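Local coordinates for glucokinase (Leishmania braziliensis MHOM/BR/75/M2904, PDB 6EDI), which probably phosphorylates D-glucose using ATP, as a dimeric glucokinase, at residues 40-44 and 55-59; 251-256 and 267-273; 179-183 and 366-370; 208-214 and 330-334. One frame throughout, in Å; residues are numbered along the deposited sequence.

Interaction 1: 40-44 and 55-59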
loop_
_atom_site.group_PDB
_atom_site.type_symbol
_atom_site.label_atom_id
_atom_site.label_comp_id
_atom_site.label_asym_id
_atom_site.label_seq_id
_atom_site.Cartn_x
_atom_site.Cartn_y
_atom_site.Cartn_z
ATOM N N PRO A 40 0.312 7.577 -29.853
ATOM C CA PRO A 40 1.271 6.778 -29.091
ATOM C C PRO A 40 0.940 5.303 -29.255
ATOM O O PRO A 40 -0.223 4.951 -29.441
ATOM C CB PRO A 40 0.994 7.183 -27.638
ATOM C CG PRO A 40 0.074 8.396 -27.702
ATOM C CD PRO A 40 -0.672 8.244 -28.985
ATOM N N ILE A 41 1.954 4.455 -29.192
ATOM C CA ILE A 41 1.734 3.021 -29.210
ATOM C C ILE A 41 2.230 2.434 -27.893
ATOM O O ILE A 41 3.359 2.689 -27.483
ATOM C CB ILE A 41 2.474 2.345 -30.376
ATOM C CG1 ILE A 41 1.973 2.881 -31.722
ATOM C CG2 ILE A 41 2.313 0.823 -30.294
ATOM C CD1 ILE A 41 0.528 2.504 -32.035
ATOM N N TYR A 42 1.385 1.638 -27.239
ATOM C CA TYR A 42 1.759 0.983 -25.991
ATOM C C TYR A 42 1.958 -0.529 -26.240
ATOM O O TYR A 42 1.042 -1.227 -26.682
ATOM C CB TYR A 42 0.710 1.272 -24.904
ATOM C CG TYR A 42 0.388 2.760 -24.732
ATOM C CD1 TYR A 42 1.110 3.549 -23.846
ATOM C CD2 TYR A 42 -0.638 3.362 -25.458
ATOM C CE1 TYR A 42 0.826 4.899 -23.690
ATOM C CE2 TYR A 42 -0.930 4.712 -25.318
ATOM C CZ TYR A 42 -0.199 5.475 -24.429
ATOM O OH TYR A 42 -0.496 6.810 -24.285
ATOM N N VAL A 43 3.178 -1.009 -26.009
ATOM C CA VAL A 43 3.504 -2.417 -26.225
ATOM C C VAL A 43 2.964 -3.216 -25.047
ATOM O O VAL A 43 3.142 -2.826 -23.878
ATOM C CB VAL A 43 5.010 -2.639 -26.436
ATOM C CG1 VAL A 43 5.378 -4.099 -26.241
ATOM C CG2 VAL A 43 5.412 -2.187 -27.849
ATOM N N VAL A 44 2.258 -4.295 -25.367
ATOM C CA VAL A 44 1.588 -5.096 -24.360
ATOM C C VAL A 44 2.022 -6.541 -24.496
ATOM O O VAL A 44 2.319 -7.031 -25.600
ATOM C CB VAL A 44 0.030 -5.003 -24.455
ATOM C CG1 VAL A 44 -0.404 -3.581 -24.532
ATOM C CG2 VAL A 44 -0.502 -5.770 -25.658
ATOM N N GLY A 55 1.786 -7.825 -28.185
ATOM C CA GLY A 55 1.178 -6.958 -29.173
ATOM C C GLY A 55 1.247 -5.478 -28.850
ATOM O O GLY A 55 2.157 -5.018 -28.177
ATOM N N PHE A 56 0.259 -4.745 -29.347
ATOM C CA PHE A 56 0.285 -3.291 -29.335
ATOM C C PHE A 56 -1.093 -2.778 -28.986
ATOM O O PHE A 56 -2.102 -3.392 -29.338
ATOM C CB PHE A 56 0.696 -2.777 -30.718
ATOM C CG PHE A 56 2.022 -3.276 -31.160
ATOM C CD1 PHE A 56 3.181 -2.640 -30.755
ATOM C CD2 PHE A 56 2.115 -4.418 -31.950
ATOM C CE1 PHE A 56 4.420 -3.113 -31.144
ATOM C CE2 PHE A 56 3.342 -4.907 -32.352
ATOM C CZ PHE A 56 4.499 -4.258 -31.955
ATOM N N SER A 57 -1.139 -1.651 -28.288
ATOM C CA SER A 57 -2.411 -1.058 -27.912
ATOM C C SER A 57 -2.365 0.437 -28.170
ATOM O O SER A 57 -1.294 1.040 -28.205
ATOM C CB SER A 57 -2.699 -1.292 -26.431
ATOM O OG SER A 57 -1.673 -0.707 -25.652
ATOM N N GLN A 58 -3.534 1.034 -28.350
ATOM C CA GLN A 58 -3.615 2.480 -28.452
ATOM C C GLN A 58 -5.011 2.882 -28.020
ATOM O O GLN A 58 -5.905 2.036 -27.943
ATOM C CB GLN A 58 -3.361 2.912 -29.897
ATOM C CG GLN A 58 -4.271 2.203 -30.878
ATOM C CD GLN A 58 -4.198 2.778 -32.275
ATOM O OE1 GLN A 58 -5.042 2.477 -33.119
ATOM N NE2 GLN A 58 -3.192 3.617 -32.530
ATOM N N ALA A 59 -5.192 4.161 -27.712
ATOM C CA ALA A 59 -6.521 4.705 -27.473
ATOM C C ALA A 59 -7.072 5.389 -28.731
ATOM O O ALA A 59 -6.677 5.078 -29.854
ATOM C CB ALA A 59 -6.485 5.688 -26.317
HETATM O O HOH W 1 -2.947 5.889 -28.324
#

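Interaction 2: 251-256 and 267-273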
loop_
_atom_site.group_PDB
_atom_site.type_symbol
_atom_site.label_atom_id
_atom_site.label_comp_id
_atom_site.label_asym_id
_atom_site.label_seq_id
_atom_site.Cartn_x
_atom_site.Cartn_y
_atom_site.Cartn_z
ATOM N N VAL A 251 -13.119 -20.457 11.186
ATOM C CA VAL A 251 -11.714 -20.156 10.974
ATOM C C VAL A 251 -10.878 -21.302 11.512
ATOM O O VAL A 251 -9.897 -21.729 10.892
ATOM C CB VAL A 251 -11.287 -18.820 11.635
ATOM C CG1 VAL A 251 -9.815 -18.564 11.369
ATOM C CG2 VAL A 251 -12.146 -17.646 11.121
ATOM N N GLN A 252 -11.285 -21.807 12.674
ATOM C CA GLN A 252 -10.613 -22.951 13.280
ATOM C C GLN A 252 -10.592 -24.154 12.338
ATOM O O GLN A 252 -9.551 -24.804 12.140
ATOM C CB GLN A 252 -11.315 -23.358 14.580
ATOM C CG GLN A 252 -10.627 -24.531 15.282
ATOM C CD GLN A 252 -9.179 -24.227 15.635
ATOM O OE1 GLN A 252 -8.889 -23.630 16.679
ATOM N NE2 GLN A 252 -8.266 -24.624 14.765
ATOM N N ALA A 253 -11.749 -24.463 11.769
ATOM C CA ALA A 253 -11.845 -25.628 10.890
ATOM C C ALA A 253 -11.016 -25.404 9.634
ATOM O O ALA A 253 -10.377 -26.331 9.129
ATOM C CB ALA A 253 -13.296 -25.930 10.544
ATOM N N LEU A 254 -11.029 -24.168 9.128
ATOM C CA LEU A 254 -10.255 -23.837 7.926
ATOM C C LEU A 254 -8.760 -24.007 8.193
ATOM O O LEU A 254 -8.039 -24.584 7.392
ATOM C CB LEU A 254 -10.565 -22.408 7.441
ATOM C CG LEU A 254 -9.834 -21.982 6.167
ATOM C CD1 LEU A 254 -10.193 -22.944 5.029
ATOM C CD2 LEU A 254 -10.148 -20.532 5.775
ATOM N N ALA A 255 -8.322 -23.519 9.346
ATOM C CA ALA A 255 -6.928 -23.608 9.772
ATOM C C ALA A 255 -6.443 -25.058 9.855
ATOM O O ALA A 255 -5.354 -25.393 9.372
ATOM C CB ALA A 255 -6.762 -22.929 11.122
ATOM N N GLY A 256 -7.238 -25.901 10.501
ATOM C CA GLY A 256 -6.899 -27.310 10.639
ATOM C C GLY A 256 -6.875 -28.009 9.297
ATOM O O GLY A 256 -6.017 -28.859 9.027
ATOM N N LEU A 267 2.844 -25.962 10.280
ATOM C CA LEU A 267 1.508 -25.401 10.236
ATOM C C LEU A 267 0.586 -26.114 11.225
ATOM O O LEU A 267 0.398 -27.329 11.146
ATOM C CB LEU A 267 0.969 -25.516 8.814
ATOM C CG LEU A 267 0.267 -24.323 8.164
ATOM C CD1 LEU A 267 -1.248 -24.486 8.226
ATOM C CD2 LEU A 267 0.693 -23.012 8.817
ATOM N N ASP A 268 0.041 -25.350 12.169
ATOM C CA ASP A 268 -0.888 -25.870 13.162
ATOM C C ASP A 268 -2.304 -25.487 12.794
ATOM O O ASP A 268 -2.530 -24.720 11.857
ATOM C CB ASP A 268 -0.596 -25.257 14.544
ATOM C CG ASP A 268 0.561 -25.918 15.247
ATOM O OD1 ASP A 268 0.440 -27.121 15.567
ATOM O OD2 ASP A 268 1.577 -25.225 15.499
ATOM N N SER A 269 -3.258 -26.009 13.556
ATOM C CA SER A 269 -4.605 -25.480 13.513
ATOM C C SER A 269 -4.665 -24.267 14.444
ATOM O O SER A 269 -5.685 -23.575 14.508
ATOM C CB SER A 269 -5.628 -26.539 13.929
ATOM O OG SER A 269 -5.513 -26.864 15.301
ATOM N N THR A 270 -3.571 -24.004 15.161
ATOM C CA THR A 270 -3.503 -22.801 16.011
ATOM C C THR A 270 -3.037 -21.581 15.224
ATOM O O THR A 270 -3.096 -20.462 15.730
ATOM C CB THR A 270 -2.598 -22.972 17.259
ATOM O OG1 THR A 270 -1.214 -22.931 16.878
ATOM C CG2 THR A 270 -2.912 -24.279 17.994
ATOM N N VAL A 271 -2.578 -21.812 13.996
ATOM C CA VAL A 271 -2.119 -20.739 13.112
ATOM C C VAL A 271 -3.269 -20.247 12.228
ATOM O O VAL A 271 -3.874 -21.051 11.526
ATOM C CB VAL A 271 -1.006 -21.243 12.174
ATOM C CG1 VAL A 271 -0.377 -20.080 11.414
ATOM C CG2 VAL A 271 0.064 -22.019 12.944
ATOM N N ALA A 272 -3.548 -18.938 12.233
ATOM C CA ALA A 272 -4.611 -18.360 11.395
ATOM C C ALA A 272 -4.411 -18.718 9.924
ATOM O O ALA A 272 -3.276 -18.740 9.442
ATOM C CB ALA A 272 -4.672 -16.861 11.562
ATOM N N PRO A 273 -5.503 -19.032 9.212
ATOM C CA PRO A 273 -5.324 -19.278 7.777
ATOM C C PRO A 273 -5.371 -17.935 7.085
ATOM O O PRO A 273 -5.846 -16.985 7.705
ATOM C CB PRO A 273 -6.544 -20.123 7.410
ATOM C CG PRO A 273 -7.611 -19.709 8.389
ATOM C CD PRO A 273 -6.896 -19.231 9.652
#

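Interaction 3: 179-183 and 366-370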
loop_
_atom_site.group_PDB
_atom_site.type_symbol
_atom_site.label_atom_id
_atom_site.label_comp_id
_atom_site.label_asym_id
_atom_site.label_seq_id
_atom_site.Cartn_x
_atom_site.Cartn_y
_atom_site.Cartn_z
ATOM N N LYS A 179 -20.040 -2.754 -12.486
ATOM C CA LYS A 179 -21.324 -2.295 -11.950
ATOM C C LYS A 179 -21.146 -1.921 -10.493
ATOM O O LYS A 179 -20.309 -2.511 -9.800
ATOM C CB LYS A 179 -22.380 -3.401 -12.035
ATOM C CG LYS A 179 -23.056 -3.533 -13.367
ATOM C CD LYS A 179 -24.568 -3.619 -13.177
ATOM C CE LYS A 179 -25.321 -3.094 -14.403
ATOM N NZ LYS A 179 -26.658 -2.512 -14.039
ATOM N N VAL A 180 -21.958 -0.986 -10.014
ATOM C CA VAL A 180 -21.868 -0.551 -8.631
ATOM C C VAL A 180 -22.517 -1.561 -7.715
ATOM O O VAL A 180 -23.664 -1.947 -7.923
ATOM C CB VAL A 180 -22.541 0.809 -8.429
ATOM C CG1 VAL A 180 -22.530 1.208 -6.956
ATOM C CG2 VAL A 180 -21.833 1.840 -9.262
ATOM N N MET A 181 -21.776 -2.019 -6.717
ATOM C CA MET A 181 -22.388 -2.830 -5.677
ATOM C C MET A 181 -23.089 -1.894 -4.697
ATOM O O MET A 181 -24.268 -2.085 -4.371
ATOM C CB MET A 181 -21.344 -3.691 -4.974
ATOM C CG MET A 181 -20.688 -4.676 -5.900
ATOM S SD MET A 181 -19.281 -5.595 -5.237
ATOM C CE MET A 181 -19.965 -6.167 -3.680
ATOM N N TRP A 182 -22.350 -0.885 -4.229
ATOM C CA TRP A 182 -22.908 0.164 -3.393
ATOM C C TRP A 182 -22.050 1.424 -3.401
ATOM O O TRP A 182 -20.821 1.375 -3.537
ATOM C CB TRP A 182 -23.162 -0.320 -1.965
ATOM C CG TRP A 182 -21.952 -0.859 -1.259
ATOM C CD1 TRP A 182 -20.914 -0.136 -0.733
ATOM C CD2 TRP A 182 -21.671 -2.234 -0.972
ATOM N NE1 TRP A 182 -19.999 -0.984 -0.153
ATOM C CE2 TRP A 182 -20.445 -2.278 -0.281
ATOM C CE3 TRP A 182 -22.341 -3.435 -1.236
ATOM C CZ2 TRP A 182 -19.873 -3.480 0.151
ATOM C CZ3 TRP A 182 -21.778 -4.628 -0.801
ATOM C CH2 TRP A 182 -20.561 -4.644 -0.110
ATOM N N LYS A 183 -22.715 2.559 -3.268
ATOM C CA LYS A 183 -22.048 3.835 -3.354
ATOM C C LYS A 183 -21.620 4.235 -1.953
ATOM O O LYS A 183 -22.396 4.132 -1.008
ATOM C CB LYS A 183 -22.998 4.860 -3.959
ATOM C CG LYS A 183 -22.458 6.270 -4.033
ATOM C CD LYS A 183 -23.516 7.204 -4.598
ATOM C CE LYS A 183 -23.194 8.630 -4.246
ATOM N NZ LYS A 183 -24.092 9.617 -4.929
ATOM N N VAL A 366 -26.442 -8.566 -1.740
ATOM C CA VAL A 366 -25.612 -7.364 -1.692
ATOM C C VAL A 366 -25.755 -6.656 -0.343
ATOM O O VAL A 366 -24.767 -6.190 0.237
ATOM C CB VAL A 366 -25.961 -6.399 -2.829
ATOM C CG1 VAL A 366 -25.168 -5.115 -2.701
ATOM C CG2 VAL A 366 -25.696 -7.055 -4.163
ATOM N N LYS A 367 -26.994 -6.597 0.146
ATOM C CA LYS A 367 -27.313 -6.006 1.443
ATOM C C LYS A 367 -26.563 -6.725 2.558
ATOM O O LYS A 367 -25.969 -6.090 3.429
ATOM C CB LYS A 367 -28.824 -6.091 1.682
ATOM C CG LYS A 367 -29.341 -5.257 2.836
ATOM C CD LYS A 367 -30.828 -4.951 2.669
ATOM C CE LYS A 367 -31.071 -4.058 1.458
ATOM N NZ LYS A 367 -32.475 -3.554 1.382
ATOM N N ARG A 368 -26.578 -8.050 2.517
ATOM C CA ARG A 368 -25.895 -8.856 3.527
ATOM C C ARG A 368 -24.367 -8.781 3.415
ATOM O O ARG A 368 -23.659 -8.962 4.406
ATOM C CB ARG A 368 -26.373 -10.308 3.454
ATOM C CG ARG A 368 -27.869 -10.448 3.723
ATOM C CD ARG A 368 -28.246 -9.776 5.039
ATOM N NE ARG A 368 -27.618 -10.469 6.157
ATOM C CZ ARG A 368 -28.132 -11.544 6.747
ATOM N NH1 ARG A 368 -29.299 -12.035 6.341
ATOM N NH2 ARG A 368 -27.481 -12.126 7.749
ATOM N N LEU A 369 -23.860 -8.520 2.209
ATOM C CA LEU A 369 -22.429 -8.306 2.024
ATOM C C LEU A 369 -21.996 -6.982 2.621
ATOM O O LEU A 369 -20.958 -6.906 3.281
ATOM C CB LEU A 369 -22.067 -8.337 0.546
ATOM C CG LEU A 369 -22.102 -9.709 -0.105
ATOM C CD1 LEU A 369 -21.628 -9.607 -1.543
ATOM C CD2 LEU A 369 -21.253 -10.686 0.677
ATOM N N GLN A 370 -22.784 -5.937 2.376
ATOM C CA GLN A 370 -22.540 -4.628 2.957
ATOM C C GLN A 370 -22.675 -4.735 4.474
ATOM O O GLN A 370 -21.973 -4.061 5.227
ATOM C CB GLN A 370 -23.524 -3.589 2.380
ATOM C CG GLN A 370 -23.101 -2.154 2.601
ATOM C CD GLN A 370 -24.067 -1.130 2.027
ATOM O OE1 GLN A 370 -25.266 -1.388 1.894
ATOM N NE2 GLN A 370 -23.549 0.057 1.709
#

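Interaction 4: 208-214 and 330-334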
loop_
_atom_site.group_PDB
_atom_site.type_symbol
_atom_site.label_atom_id
_atom_site.label_comp_id
_atom_site.label_asym_id
_atom_site.label_seq_id
_atom_site.Cartn_x
_atom_site.Cartn_y
_atom_site.Cartn_z
ATOM N N VAL A 208 -9.269 -6.278 -5.742
ATOM C CA VAL A 208 -9.172 -7.669 -5.296
ATOM C C VAL A 208 -9.764 -8.573 -6.382
ATOM O O VAL A 208 -10.747 -8.193 -7.002
ATOM C CB VAL A 208 -9.914 -7.858 -3.959
ATOM C CG1 VAL A 208 -9.988 -9.321 -3.583
ATOM C CG2 VAL A 208 -9.204 -7.090 -2.872
ATOM N N ALA A 209 -9.161 -9.741 -6.627
ATOM C CA ALA A 209 -9.619 -10.645 -7.700
ATOM C C ALA A 209 -9.597 -12.093 -7.248
ATOM O O ALA A 209 -8.544 -12.743 -7.250
ATOM C CB ALA A 209 -8.776 -10.482 -8.938
ATOM N N PRO A 210 -10.759 -12.618 -6.858
ATOM C CA PRO A 210 -10.743 -14.017 -6.413
ATOM C C PRO A 210 -10.733 -14.985 -7.583
ATOM O O PRO A 210 -11.189 -14.645 -8.672
ATOM C CB PRO A 210 -12.051 -14.150 -5.619
ATOM C CG PRO A 210 -12.947 -13.062 -6.144
ATOM C CD PRO A 210 -12.044 -11.943 -6.587
ATOM N N GLY A 211 -10.196 -16.177 -7.341
ATOM C CA GLY A 211 -10.092 -17.231 -8.335
ATOM C C GLY A 211 -9.419 -18.434 -7.703
ATOM O O GLY A 211 -9.796 -18.845 -6.605
ATOM N N THR A 212 -8.420 -18.988 -8.380
ATOM C CA THR A 212 -7.560 -20.011 -7.781
ATOM C C THR A 212 -6.941 -19.481 -6.489
ATOM O O THR A 212 -6.998 -20.134 -5.437
ATOM C CB THR A 212 -6.452 -20.472 -8.766
ATOM O OG1 THR A 212 -6.925 -21.595 -9.525
ATOM C CG2 THR A 212 -5.175 -20.869 -8.022
ATOM N N GLY A 213 -6.355 -18.291 -6.576
ATOM C CA GLY A 213 -5.880 -17.587 -5.409
ATOM C C GLY A 213 -6.686 -16.314 -5.329
ATOM O O GLY A 213 -7.663 -16.159 -6.055
ATOM N N VAL A 214 -6.292 -15.403 -4.454
ATOM C CA VAL A 214 -6.958 -14.117 -4.396
ATOM C C VAL A 214 -5.906 -13.053 -4.621
ATOM O O VAL A 214 -5.078 -12.786 -3.745
ATOM C CB VAL A 214 -7.725 -13.913 -3.063
ATOM C CG1 VAL A 214 -8.358 -12.516 -3.016
ATOM C CG2 VAL A 214 -8.803 -14.957 -2.927
ATOM N N LEU A 330 -14.742 -12.943 1.480
ATOM C CA LEU A 330 -14.080 -12.052 0.535
ATOM C C LEU A 330 -14.292 -10.601 0.983
ATOM O O LEU A 330 -13.350 -9.808 1.043
ATOM C CB LEU A 330 -14.617 -12.250 -0.882
ATOM C CG LEU A 330 -14.034 -11.231 -1.874
ATOM C CD1 LEU A 330 -12.561 -11.542 -2.109
ATOM C CD2 LEU A 330 -14.813 -11.224 -3.186
ATOM N N ILE A 331 -15.532 -10.268 1.325
ATOM C CA ILE A 331 -15.844 -8.927 1.803
ATOM C C ILE A 331 -15.155 -8.647 3.152
ATOM O O ILE A 331 -14.692 -7.520 3.406
ATOM C CB ILE A 331 -17.383 -8.692 1.860
ATOM C CG1 ILE A 331 -17.960 -8.634 0.442
ATOM C CG2 ILE A 331 -17.709 -7.410 2.607
ATOM C CD1 ILE A 331 -17.434 -7.460 -0.364
ATOM N N GLY A 332 -15.062 -9.673 4.000
ATOM C CA GLY A 332 -14.327 -9.544 5.257
ATOM C C GLY A 332 -12.878 -9.120 5.046
ATOM O O GLY A 332 -12.355 -8.275 5.783
ATOM N N LEU A 333 -12.234 -9.701 4.030
ATOM C CA LEU A 333 -10.891 -9.283 3.632
ATOM C C LEU A 333 -10.929 -7.829 3.206
ATOM O O LEU A 333 -10.073 -7.043 3.615
ATOM C CB LEU A 333 -10.348 -10.139 2.480
ATOM C CG LEU A 333 -9.137 -9.573 1.728
ATOM C CD1 LEU A 333 -7.876 -9.514 2.578
ATOM C CD2 LEU A 333 -8.875 -10.367 0.460
ATOM N N THR A 334 -11.921 -7.465 2.392
ATOM C CA THR A 334 -12.030 -6.065 1.962
ATOM C C THR A 334 -12.319 -5.104 3.110
ATOM O O THR A 334 -12.044 -3.918 3.003
ATOM C CB THR A 334 -13.086 -5.843 0.872
ATOM O OG1 THR A 334 -14.398 -6.081 1.403
ATOM C CG2 THR A 334 -12.830 -6.748 -0.326
#

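Interaction 1: 40-44 and 55-59
Tyr42 and Ser57 lie opposite each other in the antiparallel β-hairpin of strands 41-48 and 51-58, within a mixed sheet of the actin-like ATPase fold. In relatives this first hairpin turns close to the nucleotide phosphates.

Four backbone bonds hold the register. Tyr42 and Ser57 form a hydrogen-bonded pair, Val43 and Phe56 a non-hydrogen-bonded one, and Val44 and Gly55 again a hydrogen-bonded pair, with Val44 N to Gly55 O at 2.9 Å and nearly straight (176°).

The apolar contacts gather on the side of Val43 and Phe56. Ile41 CG2 comes obliquely to Phe56 CD1 (3.6 Å) and Val43 CG2 to Phe56 CE1 (3.6 Å); branched residues suit this place because each offers a methyl to one flat group. Phe106 meets the same ring edge-to-face.

Polar extras frame the ladder. A water bridges Pro40 O (3.1 Å) and Ala59 N (2.9 Å) where the strands part. Ser57 suits the other face: its hydroxyl, placed between backbone N and carbonyl carbon (chi1 60°), folds back across the ladder, and Tyr42 O is gripped twice, by Ser57 N at 2.7 Å and by Ser57 OG at 3.0 Å.

Interaction 2: 251-256 and 267-273
The carboxamide of Gln252 is the flat side group of this contact, and it meets the backbone carbonyl of Ser269. That oxygen lies 18° out of the amide plane, while NE2 stands above the Ser269 carbonyl plane, 37° out of it; Gln252 NE2 to Ser269 O is 2.8 Å. The side chain sets out from the backbone away from the loop, and a bend at chi2 (59°) brings the amide back to it. Trp242 of the second subunit packs against Gln252 and Val251.

The puckered Pro273 ring presses on helix 245-259. Its CD meets Val251 CG1 at 3.5 Å, tighter than usual, and lies 4.0 Å from Ala255 CB; its CG meets Leu254 CD2 at 3.7 Å. Ala255, pointing at the loop, is small enough for its CB to approach both Ser269 O (3.6 Å) and Val271 O (3.5 Å). Beside it, Gly256 CA comes within 3.6 Å of Ser269 CB.

Here a loop returns along the helix it follows, at the dimer interface. The chemistry is divided: proline, valine and leucine supply nondirectional burial at one end, whereas a single hydrogen bond from the Gln252 amide ties loop to helix at the other, partly exposed end.

Interaction 3: 179-183 and 366-370
Trp182 packs on helix 363-373 from the outermost strand, 178-182, of a mixed sheet in the second half of the actin-like ATPase fold. A classic β-bulge, in which Met181 and Trp182 both face Phe390, interrupts the strand.

The side chain starts at CB, 3.7 Å from Gln370 NE2. With CG between the backbone N and the carbonyl carbon (chi1 57°), the indole swings toward the helix, and Gln370 NE2 comes over one face of it, 3.5 Å from CG and 3.6 Å from CD1. Farther along, CD2 and CE2 lie under Gln370 CG, and the six-membered ring receives Gln370 CB in a CH-pi contact, 3.8 Å from the centroid. Extended, Gln370 runs antiparallel to the tryptophan, with amide and indole stacked at 23°. Glutamine suits the place because its methylenes and flat amide together cover a broad ring.

Met181 CB lies over the opposite face, offset toward the rim. At the in-plane edge, CE3 meets Val366 CG1 at 3.6 Å. Farther out, Trp182 CZ2 is 4.0 Å from Gln370 CA, Trp182 CZ3 is 4.0 Å from Leu369 CB, and CH2 lies beside Gln370 N. No hydrogen bond joins the segments; Trp182 CZ3 lies 3.5 Å from Val366 O.

Interaction 4: 208-214 and 330-334
Val208 and Leu330 make the tight part of this contact, with Val208 CG1 3.7 Å from Leu330 CD1 as the side chains slide past each other in opposite directions. The other leucine branch takes a second partner: Leu330 CD2 lies 4.0 Å from Pro210 CG, the proline crossing it at about a right angle. Leu330 can serve both because CG stands anti to the backbone N (chi1 174°), sending its forked end to the strand.

Packing slackens away from that fork. Val214 CG1 and Leu333 CD2 reach tip to tip at 4.1 Å, and Val208 CG2 approaches Thr334 CG2 at 4.4 Å. Everything that meets is a buried carbon, so valine, leucine and proline suit a seam without hydrogen bonds. On the solvent side, the turn through Gly211, Thr212 and Gly213 bends away from the helix, with Thr212 exposed. Such glycine-rich hairpins bind nucleotide phosphates in relatives, consistent with this turn's position.

Strand 208-210 and helix segment 330-334 run nearly antiparallel (160°), their axes 10.5 Å apart. Leu330 also touches Leu348 on strand 345-348, and Thr334 reaches Phe390 on strand 389-393 and Leu373 on helix 363-373, so helix 317-341 packs on this face of the sheet beside that helix.

How the interactions relate
Interaction 1 comes first along the chain and sits alone in the N-terminal sheet, its centre about 30 Å from that of interaction 4 and about 46 Å from that of interaction 2. The other three belong to the second half of the fold. Interaction 3 joins the segments farthest apart in sequence; interaction 4 falls within its span, and interaction 2 within both. Interactions 3 and 4 share one mixed sheet and touch where Leu369 O meets Ile331 CG2 at 3.4 Å, linking helices 363-373 and 317-341. Interaction 2 lies about 18 Å from interaction 4, centre to centre, toward the second subunit. The set thus samples both halves of the kinase and its dimer interface.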